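Local coordinates for malate dehydrogenase (Pyrococcus horikoshii, PDB 1V9N), which catalyses the NAD-dependent, reversible oxidation of (S)-malate to oxaloacetate, a step of the tricarboxylic acid cycle, at residues Y102-K113 with Y133-M143. Residues are numbered along the deposited sequence; the frame is centred on the assembly and turned at random.
Sequences YRSMKLAIKKAK and YYALMAAEEGM
Met137, a selenomethionine, enters as a knob the hole formed by Tyr102, Met105, Lys106 and Ile109. A bend at its last torsion (chi3 65°) lays CE 3.5 Å from Tyr102 CD1, and its SE makes an oblique Met-aromatic contact with the same ring. On the more deeply buried side, selenomethionine Met105 runs antiparallel alongside the Met137 side chain, its CG 4.0 Å from Met137 CB. Ile109 uses both branches: CD1 rests 3.8 Å from Ala138 CA, while CG2, anti to the backbone N, lies 4.1 Å from Met143 SE. With an alanine at Ile109, Ala138 and Met143 would probably lose the side chain that bridges them, leaving a gap between helix 97-115 and the end of the neighbouring helix with its turn. Ala112 CB packs on the same selenium. No direct hydrogen bond joins the two segments, and the polar link lies on the solvent-facing side: Lys113 NZ and Glu141 OE1 form a long salt bridge of 3.9 Å, bridged by a water that accepts from the lysine and donates to the carboxylate. Gly142, with positive phi, closes helix 132-139 in a Schellman motif, which brings Met143 back against helix 97-115. Helical segments 102-113 and 133-139 run at 30° to each other; helix 97-115 packs on the mixed sheet through Met105, Ala108 and Ala112 against Val284, and helix 132-139 lies beside it, with Leu136 and Ala139 on Pro180.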
loop_
_atom_site.group_PDB
_atom_site.type_symbol
_atom_site.label_atom_id
_atom_site.label_comp_id
_atom_site.label_asym_id
_atom_site.label_seq_id
_atom_site.Cartn_x
_atom_site.Cartn_y
_atom_site.Cartn_z
ATOM N N TYR A 102 12.663 11.291 -12.540
ATOM C CA TYR A 102 12.508 11.033 -13.971
ATOM C C TYR A 102 13.552 10.025 -14.457
ATOM O O TYR A 102 13.224 9.061 -15.144
ATOM C CB TYR A 102 12.671 12.331 -14.766
ATOM C CG TYR A 102 12.473 12.167 -16.261
ATOM C CD1 TYR A 102 11.194 12.179 -16.819
ATOM C CD2 TYR A 102 13.562 11.999 -17.117
ATOM C CE1 TYR A 102 11.001 12.033 -18.192
ATOM C CE2 TYR A 102 13.380 11.848 -18.498
ATOM C CZ TYR A 102 12.093 11.870 -19.022
ATOM O OH TYR A 102 11.894 11.753 -20.381
ATOM N N ARG A 103 14.811 10.257 -14.101
ATOM C CA ARG A 103 15.899 9.366 -14.510
ATOM C C ARG A 103 15.799 8.009 -13.828
ATOM O O ARG A 103 16.105 6.976 -14.433
ATOM C CB ARG A 103 17.265 9.998 -14.195
ATOM C CG ARG A 103 17.523 11.313 -14.917
ATOM C CD ARG A 103 17.522 11.132 -16.428
ATOM N NE ARG A 103 17.399 12.413 -17.125
ATOM C CZ ARG A 103 17.266 12.543 -18.441
ATOM N NH1 ARG A 103 17.240 11.466 -19.219
ATOM N NH2 ARG A 103 17.148 13.752 -18.981
ATOM N N SER A 104 15.376 8.011 -12.567
ATOM C CA SER A 104 15.227 6.767 -11.823
ATOM C C SER A 104 14.112 5.910 -12.423
ATOM O O SER A 104 14.266 4.699 -12.572
ATOM C CB SER A 104 14.907 7.050 -10.354
ATOM O OG SER A 104 16.017 7.614 -9.686
HETATM N N MSE A 105 12.991 6.537 -12.767
HETATM C CA MSE A 105 11.873 5.794 -13.338
HETATM C C MSE A 105 12.209 5.296 -14.743
HETATM O O MSE A 105 11.805 4.201 -15.118
HETATM C CB MSE A 105 10.601 6.654 -13.366
HETATM C CG MSE A 105 9.379 5.926 -13.925
HETATM SE SE MSE A 105 9.028 4.190 -13.079
HETATM C CE MSE A 105 7.777 4.747 -11.717
ATOM N N LYS A 106 12.935 6.100 -15.517
ATOM C CA LYS A 106 13.341 5.693 -16.862
ATOM C C LYS A 106 14.192 4.424 -16.760
ATOM O O LYS A 106 14.059 3.514 -17.570
ATOM C CB LYS A 106 14.164 6.795 -17.545
ATOM C CG LYS A 106 13.346 7.921 -18.153
ATOM C CD LYS A 106 12.511 7.416 -19.327
ATOM C CE LYS A 106 11.701 8.538 -19.965
ATOM N NZ LYS A 106 10.946 8.080 -21.174
ATOM N N LEU A 107 15.064 4.367 -15.758
ATOM C CA LEU A 107 15.921 3.197 -15.566
ATOM C C LEU A 107 15.101 1.979 -15.139
ATOM O O LEU A 107 15.364 0.860 -15.583
ATOM C CB LEU A 107 17.004 3.484 -14.521
ATOM C CG LEU A 107 17.937 2.315 -14.190
ATOM C CD1 LEU A 107 18.739 1.921 -15.435
ATOM C CD2 LEU A 107 18.874 2.717 -13.057
ATOM N N ALA A 108 14.116 2.193 -14.272
ATOM C CA ALA A 108 13.267 1.093 -13.822
ATOM C C ALA A 108 12.498 0.511 -15.018
ATOM O O ALA A 108 12.372 -0.703 -15.150
ATOM C CB ALA A 108 12.290 1.587 -12.754
ATOM N N ILE A 109 11.984 1.385 -15.878
ATOM C CA ILE A 109 11.244 0.955 -17.063
ATOM C C ILE A 109 12.157 0.141 -17.986
ATOM O O ILE A 109 11.749 -0.889 -18.523
ATOM C CB ILE A 109 10.671 2.185 -17.820
ATOM C CG1 ILE A 109 9.516 2.787 -17.010
ATOM C CG2 ILE A 109 10.200 1.791 -19.226
ATOM C CD1 ILE A 109 9.076 4.168 -17.479
ATOM N N LYS A 110 13.398 0.592 -18.155
ATOM C CA LYS A 110 14.353 -0.113 -19.006
ATOM C C LYS A 110 14.636 -1.517 -18.471
ATOM O O LYS A 110 14.651 -2.489 -19.224
ATOM C CB LYS A 110 15.665 0.670 -19.101
ATOM C CG LYS A 110 16.691 0.039 -20.030
ATOM C CD LYS A 110 17.928 0.916 -20.159
ATOM C CE LYS A 110 18.861 0.409 -21.256
ATOM N NZ LYS A 110 19.989 1.356 -21.513
ATOM N N LYS A 111 14.855 -1.624 -17.166
ATOM C CA LYS A 111 15.133 -2.916 -16.565
ATOM C C LYS A 111 13.937 -3.863 -16.667
ATOM O O LYS A 111 14.104 -5.045 -16.940
ATOM C CB LYS A 111 15.566 -2.729 -15.108
ATOM C CG LYS A 111 16.969 -2.101 -14.969
ATOM C CD LYS A 111 17.405 -1.981 -13.515
ATOM C CE LYS A 111 18.818 -1.404 -13.398
ATOM N NZ LYS A 111 19.864 -2.319 -13.957
ATOM N N ALA A 112 12.733 -3.342 -16.456
ATOM C CA ALA A 112 11.522 -4.153 -16.541
ATOM C C ALA A 112 11.364 -4.665 -17.973
ATOM O O ALA A 112 11.081 -5.842 -18.217
ATOM C CB ALA A 112 10.298 -3.308 -16.141
ATOM N N LYS A 113 11.551 -3.763 -18.925
ATOM C CA LYS A 113 11.441 -4.106 -20.331
ATOM C C LYS A 113 12.356 -5.284 -20.667
ATOM O O LYS A 113 11.956 -6.215 -21.367
ATOM C CB LYS A 113 11.812 -2.882 -21.172
ATOM C CG LYS A 113 11.708 -3.053 -22.679
ATOM C CD LYS A 113 11.803 -1.694 -23.360
ATOM C CE LYS A 113 10.703 -0.768 -22.833
ATOM N NZ LYS A 113 10.832 0.647 -23.277
ATOM N N TYR A 133 2.895 11.123 -11.142
ATOM C CA TYR A 133 3.623 11.528 -12.335
ATOM C C TYR A 133 4.609 10.448 -12.791
ATOM O O TYR A 133 4.739 10.179 -13.984
ATOM C CB TYR A 133 4.382 12.830 -12.064
ATOM C CG TYR A 133 5.279 13.275 -13.197
ATOM C CD1 TYR A 133 4.769 13.984 -14.288
ATOM C CD2 TYR A 133 6.641 12.981 -13.180
ATOM C CE1 TYR A 133 5.601 14.395 -15.332
ATOM C CE2 TYR A 133 7.479 13.380 -14.214
ATOM C CZ TYR A 133 6.957 14.085 -15.284
ATOM O OH TYR A 133 7.801 14.477 -16.294
ATOM N N TYR A 134 5.308 9.835 -11.841
ATOM C CA TYR A 134 6.296 8.804 -12.170
ATOM C C TYR A 134 5.620 7.467 -12.475
ATOM O O TYR A 134 6.035 6.744 -13.381
ATOM C CB TYR A 134 7.293 8.673 -11.011
ATOM C CG TYR A 134 7.857 10.024 -10.627
ATOM C CD1 TYR A 134 8.908 10.599 -11.348
ATOM C CD2 TYR A 134 7.250 10.788 -9.637
ATOM C CE1 TYR A 134 9.327 11.910 -11.096
ATOM C CE2 TYR A 134 7.658 12.097 -9.378
ATOM C CZ TYR A 134 8.689 12.652 -10.110
ATOM O OH TYR A 134 9.055 13.959 -9.878
ATOM N N ALA A 135 4.566 7.142 -11.734
ATOM C CA ALA A 135 3.861 5.887 -11.982
ATOM C C ALA A 135 3.290 5.898 -13.396
ATOM O O ALA A 135 3.340 4.886 -14.096
ATOM C CB ALA A 135 2.738 5.688 -10.965
ATOM N N LEU A 136 2.753 7.047 -13.809
ATOM C CA LEU A 136 2.160 7.190 -15.141
ATOM C C LEU A 136 3.153 6.959 -16.263
ATOM O O LEU A 136 2.789 6.471 -17.338
ATOM C CB LEU A 136 1.529 8.577 -15.311
ATOM C CG LEU A 136 0.080 8.734 -14.846
ATOM C CD1 LEU A 136 -0.369 10.177 -15.062
ATOM C CD2 LEU A 136 -0.822 7.774 -15.628
HETATM N N MSE A 137 4.408 7.314 -16.020
HETATM C CA MSE A 137 5.446 7.124 -17.017
HETATM C C MSE A 137 5.506 5.668 -17.456
HETATM O O MSE A 137 5.639 5.372 -18.648
HETATM C CB MSE A 137 6.805 7.554 -16.456
HETATM C CG MSE A 137 6.950 9.064 -16.286
HETATM SE SE MSE A 137 8.635 9.553 -15.460
HETATM C CE MSE A 137 9.837 8.967 -16.857
ATOM N N ALA A 138 5.402 4.755 -16.495
ATOM C CA ALA A 138 5.449 3.332 -16.801
ATOM C C ALA A 138 4.174 2.865 -17.510
ATOM O O ALA A 138 4.236 2.092 -18.464
ATOM C CB ALA A 138 5.668 2.529 -15.524
ATOM N N ALA A 139 3.022 3.338 -17.048
ATOM C CA ALA A 139 1.756 2.949 -17.659
ATOM C C ALA A 139 1.694 3.358 -19.129
ATOM O O ALA A 139 1.173 2.613 -19.962
ATOM C CB ALA A 139 0.584 3.562 -16.892
ATOM N N GLU A 140 2.224 4.538 -19.447
ATOM C CA GLU A 140 2.222 5.016 -20.828
ATOM C C GLU A 140 3.152 4.159 -21.682
ATOM O O GLU A 140 3.159 4.262 -22.909
ATOM C CB GLU A 140 2.656 6.484 -20.903
ATOM C CG GLU A 140 1.713 7.474 -20.215
ATOM C CD GLU A 140 0.287 7.443 -20.761
ATOM O OE1 GLU A 140 0.062 6.842 -21.832
ATOM O OE2 GLU A 140 -0.617 8.033 -20.119
ATOM N N GLU A 141 3.942 3.316 -21.025
ATOM C CA GLU A 141 4.852 2.422 -21.728
ATOM C C GLU A 141 4.275 1.005 -21.772
ATOM O O GLU A 141 4.935 0.078 -22.224
ATOM C CB GLU A 141 6.223 2.404 -21.044
ATOM C CG GLU A 141 6.961 3.729 -21.108
ATOM C CD GLU A 141 7.317 4.125 -22.527
ATOM O OE1 GLU A 141 8.014 3.342 -23.204
ATOM O OE2 GLU A 141 6.902 5.221 -22.965
ATOM N N GLY A 142 3.041 0.849 -21.300
ATOM C CA GLY A 142 2.397 -0.458 -21.302
ATOM C C GLY A 142 2.809 -1.342 -20.137
ATOM O O GLY A 142 2.798 -2.569 -20.245
HETATM N N MSE A 143 3.163 -0.722 -19.017
HETATM C CA MSE A 143 3.599 -1.461 -17.836
HETATM C C MSE A 143 2.953 -0.917 -16.566
HETATM O O MSE A 143 2.354 0.150 -16.581
HETATM C CB MSE A 143 5.117 -1.355 -17.695
HETATM C CG MSE A 143 5.878 -1.717 -18.951
HETATM SE SE MSE A 143 7.775 -1.464 -18.744
HETATM C CE MSE A 143 8.283 -1.618 -20.615
HETATM O O HOH W 1 9.046 2.093 -25.263
#